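Local coordinates for protein lipase (Penicillium expansum, PDB 3G7N) that hydrolyses triacylglycerols, tributyrin among them, to release free fatty acid as a secreted alkaline lipase, at residues A105-D108 and T109-E113; A141-A144 and L145-F149; V186-G189 and V190-M193; R224-S227 and C228-N232; G50-E54 and K55-A59. All coordinates share one frame; numbering follows the deposited sequence.

Contact 1: A105-D108 and T109-E113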
loop_
_atom_site.group_PDB
_atom_site.type_symbol
_atom_site.label_atom_id
_atom_site.label_comp_id
_atom_site.label_asym_id
_atom_site.label_seq_id
_atom_site.Cartn_x
_atom_site.Cartn_y
_atom_site.Cartn_z
ATOM N N ALA A 105 -8.897 -9.052 9.569
ATOM C CA ALA A 105 -9.296 -8.559 10.891
ATOM C C ALA A 105 -9.959 -7.184 10.815
ATOM O O ALA A 105 -10.821 -6.877 11.640
ATOM C CB ALA A 105 -8.117 -8.530 11.848
ATOM N N VAL A 106 -9.515 -6.344 9.875
ATOM C CA VAL A 106 -9.971 -4.951 9.796
ATOM C C VAL A 106 -10.850 -4.681 8.593
ATOM O O VAL A 106 -11.446 -3.602 8.496
ATOM C CB VAL A 106 -8.788 -3.952 9.807
ATOM C CG1 VAL A 106 -8.010 -4.039 11.128
ATOM C CG2 VAL A 106 -7.855 -4.181 8.610
ATOM N N HIS A 107 -10.974 -5.662 7.703
ATOM C CA HIS A 107 -11.653 -5.490 6.429
ATOM C C HIS A 107 -13.055 -4.919 6.595
ATOM O O HIS A 107 -13.427 -3.957 5.926
ATOM C CB HIS A 107 -11.711 -6.837 5.697
ATOM C CG HIS A 107 -12.412 -6.787 4.379
ATOM N ND1 HIS A 107 -13.708 -7.231 4.188
ATOM C CD2 HIS A 107 -11.939 -6.473 3.154
ATOM C CE1 HIS A 107 -14.018 -7.124 2.908
ATOM N NE2 HIS A 107 -12.951 -6.689 2.255
ATOM N N ASP A 108 -13.891 -5.586 7.389
ATOM C CA ASP A 108 -15.297 -5.184 7.464
ATOM C C ASP A 108 -15.456 -3.792 8.087
ATOM O O ASP A 108 -16.282 -3.005 7.625
ATOM C CB ASP A 108 -16.139 -6.199 8.248
ATOM C CG ASP A 108 -16.380 -7.483 7.482
ATOM O OD1 ASP A 108 -16.506 -7.428 6.247
ATOM O OD2 ASP A 108 -16.818 -8.456 8.137
ATOM N N THR A 109 -14.630 -3.478 9.080
ATOM C CA THR A 109 -14.629 -2.149 9.671
ATOM C C THR A 109 -14.285 -1.082 8.635
ATOM O O THR A 109 -14.951 -0.052 8.557
ATOM C CB THR A 109 -13.652 -2.082 10.844
ATOM O OG1 THR A 109 -14.020 -3.072 11.815
ATOM C CG2 THR A 109 -13.699 -0.717 11.508
ATOM N N ILE A 110 -13.263 -1.332 7.825
ATOM C CA ILE A 110 -12.846 -0.372 6.815
ATOM C C ILE A 110 -13.919 -0.230 5.732
ATOM O O ILE A 110 -14.289 0.896 5.384
ATOM C CB ILE A 110 -11.495 -0.787 6.212
ATOM C CG1 ILE A 110 -10.397 -0.609 7.259
ATOM C CG2 ILE A 110 -11.197 0.032 4.980
ATOM C CD1 ILE A 110 -9.041 -1.184 6.877
ATOM N N ILE A 111 -14.424 -1.342 5.192
ATOM C CA ILE A 111 -15.463 -1.261 4.174
ATOM C C ILE A 111 -16.695 -0.493 4.684
ATOM O O ILE A 111 -17.260 0.333 3.974
ATOM C CB ILE A 111 -15.862 -2.672 3.652
ATOM C CG1 ILE A 111 -14.658 -3.375 3.011
ATOM C CG2 ILE A 111 -17.003 -2.567 2.657
ATOM C CD1 ILE A 111 -14.012 -2.635 1.859
ATOM N N THR A 112 -17.088 -0.755 5.918
ATOM C CA THR A 112 -18.238 -0.066 6.507
ATOM C C THR A 112 -18.026 1.442 6.584
ATOM O O THR A 112 -18.901 2.224 6.223
ATOM C CB THR A 112 -18.558 -0.631 7.903
ATOM O OG1 THR A 112 -18.955 -2.002 7.767
ATOM C CG2 THR A 112 -19.710 0.133 8.555
ATOM N N GLU A 113 -16.838 1.866 6.994
ATOM C CA GLU A 113 -16.563 3.291 7.105
ATOM C C GLU A 113 -16.447 3.930 5.730
ATOM O O GLU A 113 -16.981 5.025 5.502
ATOM C CB GLU A 113 -15.296 3.545 7.926
ATOM C CG GLU A 113 -14.918 5.016 8.020
ATOM C CD GLU A 113 -15.922 5.873 8.790
ATOM O OE1 GLU A 113 -16.829 5.322 9.453
ATOM O OE2 GLU A 113 -15.705 7.100 8.864
HETATM O O HOH W 1 -13.343 -5.690 10.770
#
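I111 lays its CG1 over one face of the H107 imidazole, a CH-pi contact with the carbon 3.9 Å from the centroid of the H107 ring and 15° off the ring normal. The methylene sits somewhat toward the rim, on the side of CE1 and NE2. H107 reaches this place because its CG is anti to the backbone N (chi1 179°), which swings the ring forward along the helix although its CB points away from 109-113. ND1 makes a weak bond, 3.5 Å long, to OD1 of D108, whose stronger partner is the hydroxyl of S85.

One step round the helix, V106 and I110 run side by side and point the same way, with V106 CG2 3.7 Å from I110 CD1. All of this lies within the helix 97-120 of an alpha/beta-hydrolase fold, where the pairs face different neighbours: V106 and I110 rest on I38 of strand 32-40, whereas H107 and I111 turn to helix 133-148. I110 N to V106 O and I111 N to H107 O are ordinary i to i+4 backbone bonds.

On the exposed side T112 doubles such a bond. Its N and its OG1 each lie 2.9 Å from D108 O and approach from opposite faces of the carbonyl plane. Water 1 donates to A105 O and accepts from T109 N at 3.1 Å, joining the two across the first turn.

Contact 2: A141-A144 and L145-F149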
loop_
_atom_site.group_PDB
_atom_site.type_symbol
_atom_site.label_atom_id
_atom_site.label_comp_id
_atom_site.label_asym_id
_atom_site.label_seq_id
_atom_site.Cartn_x
_atom_site.Cartn_y
_atom_site.Cartn_z
ATOM N N ALA A 141 -5.907 -4.200 0.176
ATOM C CA ALA A 141 -6.923 -3.139 0.214
ATOM C C ALA A 141 -7.386 -2.703 -1.165
ATOM O O ALA A 141 -8.580 -2.461 -1.385
ATOM C CB ALA A 141 -6.414 -1.923 0.996
ATOM N N HIS A 142 -6.465 -2.628 -2.107
ATOM C CA HIS A 142 -6.788 -2.239 -3.471
ATOM C C HIS A 142 -7.881 -3.152 -4.055
ATOM O O HIS A 142 -8.879 -2.687 -4.612
ATOM C CB HIS A 142 -5.529 -2.302 -4.342
ATOM C CG HIS A 142 -5.767 -1.899 -5.760
ATOM N ND1 HIS A 142 -5.946 -0.587 -6.128
ATOM C CD2 HIS A 142 -5.896 -2.644 -6.889
ATOM C CE1 HIS A 142 -6.180 -0.536 -7.431
ATOM N NE2 HIS A 142 -6.114 -1.762 -7.921
ATOM N N VAL A 143 -7.695 -4.455 -3.900
ATOM C CA VAL A 143 -8.658 -5.434 -4.400
ATOM C C VAL A 143 -9.954 -5.420 -3.583
ATOM O O VAL A 143 -11.049 -5.448 -4.145
ATOM C CB VAL A 143 -8.031 -6.853 -4.396
ATOM C CG1 VAL A 143 -9.070 -7.921 -4.693
ATOM C CG2 VAL A 143 -6.899 -6.930 -5.404
ATOM N N ALA A 144 -9.862 -5.254 -2.273
ATOM C CA ALA A 144 -11.041 -5.160 -1.422
ATOM C C ALA A 144 -11.907 -3.979 -1.853
ATOM O O ALA A 144 -13.140 -4.078 -1.876
ATOM C CB ALA A 144 -10.631 -4.996 0.047
ATOM N N LEU A 145 -11.292 -2.824 -2.054
ATOM C CA LEU A 145 -12.032 -1.630 -2.454
ATOM C C LEU A 145 -12.592 -1.750 -3.871
ATOM O O LEU A 145 -13.725 -1.326 -4.137
ATOM C CB LEU A 145 -11.151 -0.375 -2.298
ATOM C CG LEU A 145 -10.719 -0.029 -0.874
ATOM C CD1 LEU A 145 -9.657 1.065 -0.931
ATOM C CD2 LEU A 145 -11.919 0.411 -0.014
ATOM N N ALA A 146 -11.789 -2.239 -4.809
ATOM C CA ALA A 146 -12.255 -2.382 -6.193
ATOM C C ALA A 146 -13.472 -3.286 -6.257
ATOM O O ALA A 146 -14.421 -3.001 -7.015
ATOM C CB ALA A 146 -11.142 -2.946 -7.071
ATOM N N GLN A 147 -13.459 -4.360 -5.483
ATOM C CA GLN A 147 -14.528 -5.353 -5.537
ATOM C C GLN A 147 -15.775 -4.857 -4.808
ATOM O O GLN A 147 -16.912 -5.115 -5.254
ATOM C CB GLN A 147 -14.051 -6.661 -4.920
ATOM C CG GLN A 147 -13.052 -7.405 -5.782
ATOM C CD GLN A 147 -13.732 -8.286 -6.801
ATOM O OE1 GLN A 147 -13.506 -8.145 -8.007
ATOM N NE2 GLN A 147 -14.492 -9.240 -6.325
ATOM N N ASN A 148 -15.599 -4.150 -3.693
ATOM C CA ASN A 148 -16.745 -3.647 -2.941
ATOM C C ASN A 148 -17.354 -2.381 -3.518
ATOM O O ASN A 148 -18.559 -2.143 -3.360
ATOM C CB ASN A 148 -16.384 -3.426 -1.476
ATOM C CG ASN A 148 -16.477 -4.704 -0.657
ATOM O OD1 ASN A 148 -17.558 -5.064 -0.184
ATOM N ND2 ASN A 148 -15.370 -5.447 -0.552
ATOM N N PHE A 149 -16.557 -1.588 -4.227
ATOM C CA PHE A 149 -16.989 -0.282 -4.727
ATOM C C PHE A 149 -16.624 -0.125 -6.209
ATOM O O PHE A 149 -15.864 0.761 -6.587
ATOM C CB PHE A 149 -16.391 0.850 -3.869
ATOM C CG PHE A 149 -16.660 0.696 -2.402
ATOM C CD1 PHE A 149 -17.947 0.847 -1.899
ATOM C CD2 PHE A 149 -15.631 0.430 -1.510
ATOM C CE1 PHE A 149 -18.208 0.686 -0.570
ATOM C CE2 PHE A 149 -15.891 0.263 -0.171
ATOM C CZ PHE A 149 -17.174 0.432 0.313
#
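N148 folds its side-chain amide back on the turn before it, and ND2 donates to A144 O at 2.9 Å in a nearly straight bond (164°). The backbone N of N148 reaches the same A144 O at 3.1 Å, so two donors from one residue share that carbonyl. The acceptor lies almost in the N148 amide plane.

The close packing is on the buried side of helix 133-148, which links strands 125-131 and 154-159 in a beta-alpha-beta unit. There L145 presses CG to 3.3 Å from A141 O, with CG turned back beside its own backbone N (chi1 -64°), while the small A144 presents its methyl to H107 of helix 97-120. H142 is directed to the sheet, where S156 OG bonds its ND1.

V143 and Q147 lie alongside each other more loosely, CG1 of V143 standing 4.2 Å from CG of Q147. Helix 167-175 covers V143 through W169 and F172; the solvent side is that of the partly exposed Q147.

F149 is the first residue to leave helical torsions, and its ring has N148 CB over one face. With ND2 also bonded to S85 O, the N148 amide ties the last turn both to its own backbone and to a neighbouring loop, which probably fixes its rotation where the helix stops.

Contact 3: V186-G189 and V190-M193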
loop_
_atom_site.group_PDB
_atom_site.type_symbol
_atom_site.label_atom_id
_atom_site.label_comp_id
_atom_site.label_asym_id
_atom_site.label_seq_id
_atom_site.Cartn_x
_atom_site.Cartn_y
_atom_site.Cartn_z
ATOM N N VAL A 186 15.597 3.269 -3.283
ATOM C CA VAL A 186 16.957 2.770 -3.356
ATOM C C VAL A 186 17.383 2.134 -2.051
ATOM O O VAL A 186 16.887 2.460 -0.979
ATOM C CB VAL A 186 17.952 3.873 -3.727
ATOM C CG1 VAL A 186 17.737 4.326 -5.168
ATOM C CG2 VAL A 186 17.909 5.015 -2.729
ATOM N N LEU A 187 18.265 1.135 -2.166
ATOM C CA LEU A 187 18.899 0.534 -0.998
ATOM C C LEU A 187 17.924 -0.213 -0.107
ATOM O O LEU A 187 18.188 -0.415 1.073
ATOM C CB LEU A 187 19.702 1.568 -0.189
ATOM C CG LEU A 187 20.970 2.086 -0.870
ATOM C CD1 LEU A 187 21.503 3.282 -0.102
ATOM C CD2 LEU A 187 22.015 0.972 -0.955
ATOM N N ASP A 188 16.799 -0.628 -0.686
ATOM C CA ASP A 188 15.781 -1.353 0.057
ATOM C C ASP A 188 15.524 -2.707 -0.599
ATOM O O ASP A 188 15.065 -2.787 -1.743
ATOM C CB ASP A 188 14.475 -0.557 0.129
ATOM C CG ASP A 188 13.392 -1.292 0.896
ATOM O OD1 ASP A 188 13.705 -2.293 1.585
ATOM O OD2 ASP A 188 12.233 -0.797 0.902
ATOM N N GLY A 189 15.754 -3.770 0.153
ATOM C CA GLY A 189 15.537 -5.124 -0.351
ATOM C C GLY A 189 14.167 -5.716 -0.083
ATOM O O GLY A 189 13.926 -6.862 -0.457
ATOM N N VAL A 190 13.270 -5.013 0.614
ATOM C CA VAL A 190 11.991 -5.631 0.975
ATOM C C VAL A 190 11.133 -6.037 -0.235
ATOM O O VAL A 190 10.591 -7.144 -0.248
ATOM C CB VAL A 190 11.236 -4.749 1.980
ATOM C CG1 VAL A 190 9.810 -5.298 2.195
ATOM C CG2 VAL A 190 11.986 -4.754 3.319
ATOM N N PRO A 191 11.146 -5.253 -1.326
ATOM C CA PRO A 191 10.377 -5.698 -2.496
ATOM C C PRO A 191 10.942 -6.925 -3.172
ATOM O O PRO A 191 10.265 -7.508 -4.032
ATOM C CB PRO A 191 10.436 -4.493 -3.438
ATOM C CG PRO A 191 10.566 -3.321 -2.506
ATOM C CD PRO A 191 11.500 -3.819 -1.413
ATOM N N ASN A 192 12.149 -7.340 -2.782
ATOM C CA ASN A 192 12.805 -8.523 -3.380
ATOM C C ASN A 192 12.575 -9.775 -2.555
ATOM O O ASN A 192 13.015 -10.865 -2.934
ATOM C CB ASN A 192 14.307 -8.248 -3.524
ATOM C CG ASN A 192 14.577 -7.123 -4.491
ATOM O OD1 ASN A 192 13.818 -6.929 -5.456
ATOM N ND2 ASN A 192 15.630 -6.359 -4.255
ATOM N N MET A 193 11.904 -9.645 -1.423
ATOM C CA MET A 193 11.574 -10.826 -0.641
ATOM C C MET A 193 10.633 -11.722 -1.418
ATOM O O MET A 193 9.767 -11.232 -2.153
ATOM C CB MET A 193 10.942 -10.438 0.678
ATOM C CG MET A 193 11.933 -9.757 1.596
ATOM S SD MET A 193 11.222 -9.040 3.096
ATOM C CE MET A 193 10.901 -10.540 4.025
#
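D188 accepts the backbone N-H of V190 on its OD1, 2.9 Å away and nearly straight at 173°. Followed outward, the D188 side chain leaves the backbone with CG anti to its N (chi1 180°), a torsion that carries the carboxylate from CB toward the turn ahead. CG itself lies 3.9 Å from P191 CD. OD1 takes the V190 N-H from above the carboxylate plane and also has V190 CG2 at 3.5 Å. OD2 passes across the proline at 3.9 Å from P191 CD, and its polar partner is ND1 of H241.

D188 is the acid of the Ser-His-Asp triad with H241 and the nucleophile S132, in keeping with the OD2 to ND1 bond, and is carried on the loop after strand 179-185, as is usual for alpha/beta hydrolases. Behind it the chain turns into a short 3-10 segment, 190-192, where N192 N donates to G189 O at 3.0 Å. Next to the acid, G189 N and L187 O both bond to T238 OG1, while V190 packs on H241.

An alanine in place of D188 would probably leave both the V190 N-H and ND1 of H241 without their acceptor and free the imidazole to turn. The division of labour between the two oxygens implies that the backbone bond to OD1 probably helps to fix the rotation of the carboxylate and so to keep OD2 toward H241.

Contact 4: R224-S227 and C228-N232. With SO4 (sulfate ion), chain D.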
loop_
_atom_site.group_PDB
_atom_site.type_symbol
_atom_site.label_atom_id
_atom_site.label_comp_id
_atom_site.label_asym_id
_atom_site.label_seq_id
_atom_site.Cartn_x
_atom_site.Cartn_y
_atom_site.Cartn_z
ATOM N N ARG A 224 9.558 -6.564 -12.378
ATOM C CA ARG A 224 10.893 -6.830 -11.855
ATOM C C ARG A 224 11.945 -6.181 -12.760
ATOM O O ARG A 224 12.980 -6.790 -13.076
ATOM C CB ARG A 224 11.112 -8.341 -11.742
ATOM C CG ARG A 224 10.082 -9.040 -10.868
ATOM C CD ARG A 224 10.195 -8.642 -9.396
ATOM N NE ARG A 224 11.417 -9.198 -8.813
ATOM C CZ ARG A 224 12.029 -8.735 -7.728
ATOM N NH1 ARG A 224 11.583 -7.647 -7.117
ATOM N NH2 ARG A 224 13.107 -9.356 -7.273
ATOM N N ASP A 225 11.726 -4.916 -13.106
ATOM C CA ASP A 225 12.705 -4.141 -13.871
ATOM C C ASP A 225 14.031 -4.102 -13.112
ATOM O O ASP A 225 14.065 -3.730 -11.933
ATOM C CB ASP A 225 12.174 -2.714 -14.042
ATOM C CG ASP A 225 12.940 -1.914 -15.073
ATOM O OD1 ASP A 225 14.180 -2.054 -15.165
ATOM O OD2 ASP A 225 12.308 -1.030 -15.693
ATOM N N LYS A 226 15.130 -4.484 -13.771
ATOM C CA LYS A 226 16.428 -4.537 -13.095
ATOM C C LYS A 226 17.031 -3.157 -12.852
ATOM O O LYS A 226 17.984 -3.011 -12.085
ATOM C CB LYS A 226 17.409 -5.450 -13.851
ATOM C CG LYS A 226 16.959 -6.907 -13.934
ATOM C CD LYS A 226 16.615 -7.495 -12.561
ATOM C CE LYS A 226 16.068 -8.931 -12.672
ATOM N NZ LYS A 226 14.595 -9.011 -12.977
ATOM N N SER A 227 16.387 -2.123 -13.383
ATOM C CA SER A 227 16.738 -0.755 -13.024
ATOM C C SER A 227 16.031 -0.266 -11.772
ATOM O O SER A 227 16.319 0.817 -11.273
ATOM C CB SER A 227 16.450 0.199 -14.177
ATOM O OG SER A 227 17.315 -0.090 -15.266
ATOM N N CYS A 228 15.120 -1.079 -11.248
ATOM C CA CYS A 228 14.376 -0.687 -10.053
ATOM C C CYS A 228 14.725 -1.687 -8.943
ATOM O O CYS A 228 15.890 -2.081 -8.812
ATOM C CB CYS A 228 12.876 -0.601 -10.355
ATOM S SG CYS A 228 12.510 0.570 -11.698
ATOM N N SER A 229 13.775 -2.015 -8.072
ATOM C CA SER A 229 14.102 -2.826 -6.891
ATOM C C SER A 229 14.820 -4.138 -7.272
ATOM O O SER A 229 15.766 -4.555 -6.586
ATOM C CB SER A 229 12.853 -3.101 -6.035
ATOM O OG SER A 229 11.786 -3.660 -6.796
ATOM N N ALA A 230 14.307 -4.852 -8.275
ATOM C CA ALA A 230 14.789 -6.206 -8.551
ATOM C C ALA A 230 16.285 -6.240 -8.810
ATOM O O ALA A 230 16.914 -7.275 -8.609
ATOM C CB ALA A 230 14.042 -6.802 -9.738
ATOM N N GLY A 231 16.835 -5.142 -9.317
ATOM C CA GLY A 231 18.249 -5.104 -9.683
ATOM C C GLY A 231 19.154 -4.476 -8.647
ATOM O O GLY A 231 20.334 -4.270 -8.913
ATOM N N ASN A 232 18.629 -4.136 -7.472
ATOM C CA ASN A 232 19.386 -3.291 -6.552
ATOM C C ASN A 232 20.356 -4.006 -5.621
ATOM O O ASN A 232 21.051 -3.377 -4.816
ATOM C CB ASN A 232 18.487 -2.288 -5.804
ATOM C CG ASN A 232 17.649 -2.922 -4.696
ATOM O OD1 ASN A 232 17.841 -4.074 -4.286
ATOM N ND2 ASN A 232 16.705 -2.136 -4.178
HETATM S S SO4 D . 20.400 1.223 -14.052
HETATM O O1 SO4 D . 19.517 1.998 -14.930
HETATM O O2 SO4 D . 20.506 -0.145 -14.556
HETATM O O3 SO4 D . 21.728 1.833 -14.019
HETATM O O4 SO4 D . 19.842 1.185 -12.699
HETATM O O HOH W 2 9.726 -5.408 -7.728
HETATM O O HOH W 3 12.083 -4.267 -9.921
#
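The chain bends through a type I beta turn from D225 to C228, closed by C228 N donating to D225 O at 2.9 Å, and then enters the short 3-10 segment 229-231. An Asx turn overlaps it: OD1 of D225 accepts from S227 N at 2.8 Å, met on the anti side of the carboxylate, while OD2 bonds to the N-terminal N of A1 and to E221 N. C228 is joined by a disulfide to C220, which ties the turn to the chain before it.

A230 provides the apolar centre. Its CB sits 3.4 Å above the plane of the R224 guanidinium, over the middle of the group and nearest to CZ. The arginine gets there by bending at chi2 and chi3 (-67° and -70°), curling the chain back so that the flat end lies across the methyl. CD of K226 meets the same methyl, and the lysine bends round until NZ reaches R224 O at 2.7 Å, in the carbonyl plane.

NH1 of R224 bonds to OD1 of N192, on the loop that carries the triad acid D188, and, at the edge and in the plane of the guanidinium, to water 2. That water also donates to S229 OG, whose other partner is E207. Water 3 accepts from A230 N at 2.8 Å and probably donates to D225 O, joining the two segments through the backbone.

At the exposed turn a sulfate, probably from the crystallisation liquor, approaches S227. Where the 3-10 segment returns past the turn, G231 CA makes a C-H...O contact with K226 O at 3.2 Å.

Contact 5: G50-E54 and K55-A59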
loop_
_atom_site.group_PDB
_atom_site.type_symbol
_atom_site.label_atom_id
_atom_site.label_comp_id
_atom_site.label_asym_id
_atom_site.label_seq_id
_atom_site.Cartn_x
_atom_site.Cartn_y
_atom_site.Cartn_z
ATOM N N GLY A 50 -10.418 8.148 6.268
ATOM C CA GLY A 50 -10.952 9.510 6.305
ATOM C C GLY A 50 -11.114 10.056 4.905
ATOM O O GLY A 50 -11.286 9.298 3.964
ATOM N N TYR A 51 -11.182 11.378 4.811
ATOM C CA TYR A 51 -11.474 12.034 3.539
ATOM C C TYR A 51 -10.593 13.261 3.383
ATOM O O TYR A 51 -10.212 13.910 4.356
ATOM C CB TYR A 51 -12.960 12.423 3.433
ATOM C CG TYR A 51 -13.403 13.446 4.424
ATOM C CD1 TYR A 51 -13.360 14.799 4.114
ATOM C CD2 TYR A 51 -13.816 13.082 5.699
ATOM C CE1 TYR A 51 -13.733 15.759 5.040
ATOM C CE2 TYR A 51 -14.149 14.032 6.652
ATOM C CZ TYR A 51 -14.111 15.374 6.318
ATOM O OH TYR A 51 -14.444 16.329 7.263
ATOM N N SER A 52 -10.302 13.578 2.124
ATOM C CA SER A 52 -9.571 14.794 1.763
ATOM C C SER A 52 -10.496 15.675 0.933
ATOM O O SER A 52 -10.772 15.369 -0.212
ATOM C CB SER A 52 -8.364 14.428 0.918
ATOM O OG SER A 52 -7.758 15.636 0.433
ATOM N N THR A 53 -10.852 16.828 1.496
ATOM C CA THR A 53 -11.605 17.848 0.757
ATOM C C THR A 53 -10.775 18.417 -0.401
ATOM O O THR A 53 -11.277 18.555 -1.516
ATOM C CB THR A 53 -12.026 18.997 1.686
ATOM O OG1 THR A 53 -12.700 18.463 2.832
ATOM C CG2 THR A 53 -12.941 19.960 0.957
ATOM N N GLU A 54 -9.466 18.541 -0.186
ATOM C CA GLU A 54 -8.536 19.041 -1.193
ATOM C C GLU A 54 -8.491 18.123 -2.401
ATOM O O GLU A 54 -8.543 18.581 -3.543
ATOM C CB GLU A 54 -7.140 19.208 -0.591
ATOM C CG GLU A 54 -6.116 19.749 -1.576
ATOM C CD GLU A 54 -4.742 19.911 -0.960
ATOM O OE1 GLU A 54 -4.659 20.189 0.257
ATOM O OE2 GLU A 54 -3.753 19.561 -1.641
ATOM N N LYS A 55 -8.345 16.820 -2.172
ATOM C CA LYS A 55 -8.185 15.867 -3.267
ATOM C C LYS A 55 -9.500 15.256 -3.754
ATOM O O LYS A 55 -9.529 14.534 -4.733
ATOM C CB LYS A 55 -7.217 14.751 -2.859
ATOM C CG LYS A 55 -5.807 15.230 -2.540
ATOM C CD LYS A 55 -5.097 15.815 -3.769
ATOM C CE LYS A 55 -3.603 15.916 -3.523
ATOM N NZ LYS A 55 -2.931 16.598 -4.662
ATOM N N LYS A 56 -10.563 15.494 -2.986
ATOM C CA LYS A 56 -11.843 14.825 -3.198
ATOM C C LYS A 56 -11.677 13.316 -3.208
ATOM O O LYS A 56 -12.114 12.606 -4.112
ATOM C CB LYS A 56 -12.531 15.326 -4.479
ATOM C CG LYS A 56 -12.900 16.813 -4.419
ATOM C CD LYS A 56 -13.700 17.229 -5.658
ATOM C CE LYS A 56 -14.375 18.586 -5.474
ATOM N NZ LYS A 56 -13.397 19.658 -5.137
ATOM N N THR A 57 -11.034 12.842 -2.141
ATOM C CA THR A 57 -10.836 11.403 -1.967
ATOM C C THR A 57 -11.305 10.930 -0.614
ATOM O O THR A 57 -11.379 11.698 0.354
ATOM C CB THR A 57 -9.373 10.974 -2.114
ATOM O OG1 THR A 57 -8.595 11.649 -1.120
ATOM C CG2 THR A 57 -8.851 11.229 -3.523
ATOM N N ILE A 58 -11.628 9.645 -0.580
ATOM C CA ILE A 58 -11.816 8.892 0.651
ATOM C C ILE A 58 -10.650 7.919 0.737
ATOM O O ILE A 58 -10.360 7.215 -0.235
ATOM C CB ILE A 58 -13.153 8.130 0.592
ATOM C CG1 ILE A 58 -14.300 9.144 0.599
ATOM C CG2 ILE A 58 -13.282 7.109 1.727
ATOM C CD1 ILE A 58 -15.613 8.606 0.067
ATOM N N ALA A 59 -9.914 7.997 1.854
ATOM C CA ALA A 59 -8.578 7.395 1.970
ATOM C C ALA A 59 -8.559 6.337 3.061
ATOM O O ALA A 59 -9.107 6.522 4.150
ATOM C CB ALA A 59 -7.566 8.471 2.304
HETATM O O HOH W 4 -3.674 19.311 -4.213
#
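S52 OG accepts the backbone N-H of K55 at 2.9 Å, bridging the turn between two antiparallel strands. It stands there because OG is anti to the S52 backbone N (chi1 173°), which sends the hydroxyl forward toward the bend. Beside it, S52 CB touches T57 OG1 at 3.5 Å. The carbonyl of S52 takes T57 N at 3.2 Å and, weakly, K56 N.

Down the ladder S52 N donates to T57 O, and G50 and A59 form a hydrogen-bonded pair, with A59 N 2.8 Å from G50 O. Between them Y51 and I58 make a non-hydrogen-bonded pair and send their side chains to the face covered by helix 97-120, where L117 meets both; the Y51 ring also stacks on that of Y121.

On the other face, the hydroxyls are positioned from outside: S52 OG bonds to D31 OD2, and T57 OG1 to E127 OE2 on the adjoining strand 125-131. An alanine at S52 would probably cost the K55 N-H its OG acceptor and D31 OD2 this hydroxyl partner, and let the turn move more freely.

At the exposed tip E54 and K55 run alongside each other, their charged ends 4.3 Å apart (OE2 of E54 to NZ of K55) and bridged by water 4. With K56, in a left-handed backbone conformation, and T57 both facing S52, the arrangement is a beta hairpin closed by a G1 beta bulge.

Contacts 1 and 2 are turns of two helices that pack together: H107 meets A144 and N148, and I111 meets N148 and F149. Contact 2 is the more buried, while contact 1 has an open flank of polar residues. Contacts 3 and 4 also touch, through N192 with R224 and S229, so the buried acid loop of the triad is braced by a more exposed, water-rich, disulfide-bonded turn. They lie across the chain's centre from contact 1. Contact 5, a strand hairpin, touches none of the others, yet I58 packs on the same helix 97-120 that carries contact 1; its chemistry runs from backbone ladder to charged, solvent-facing tip.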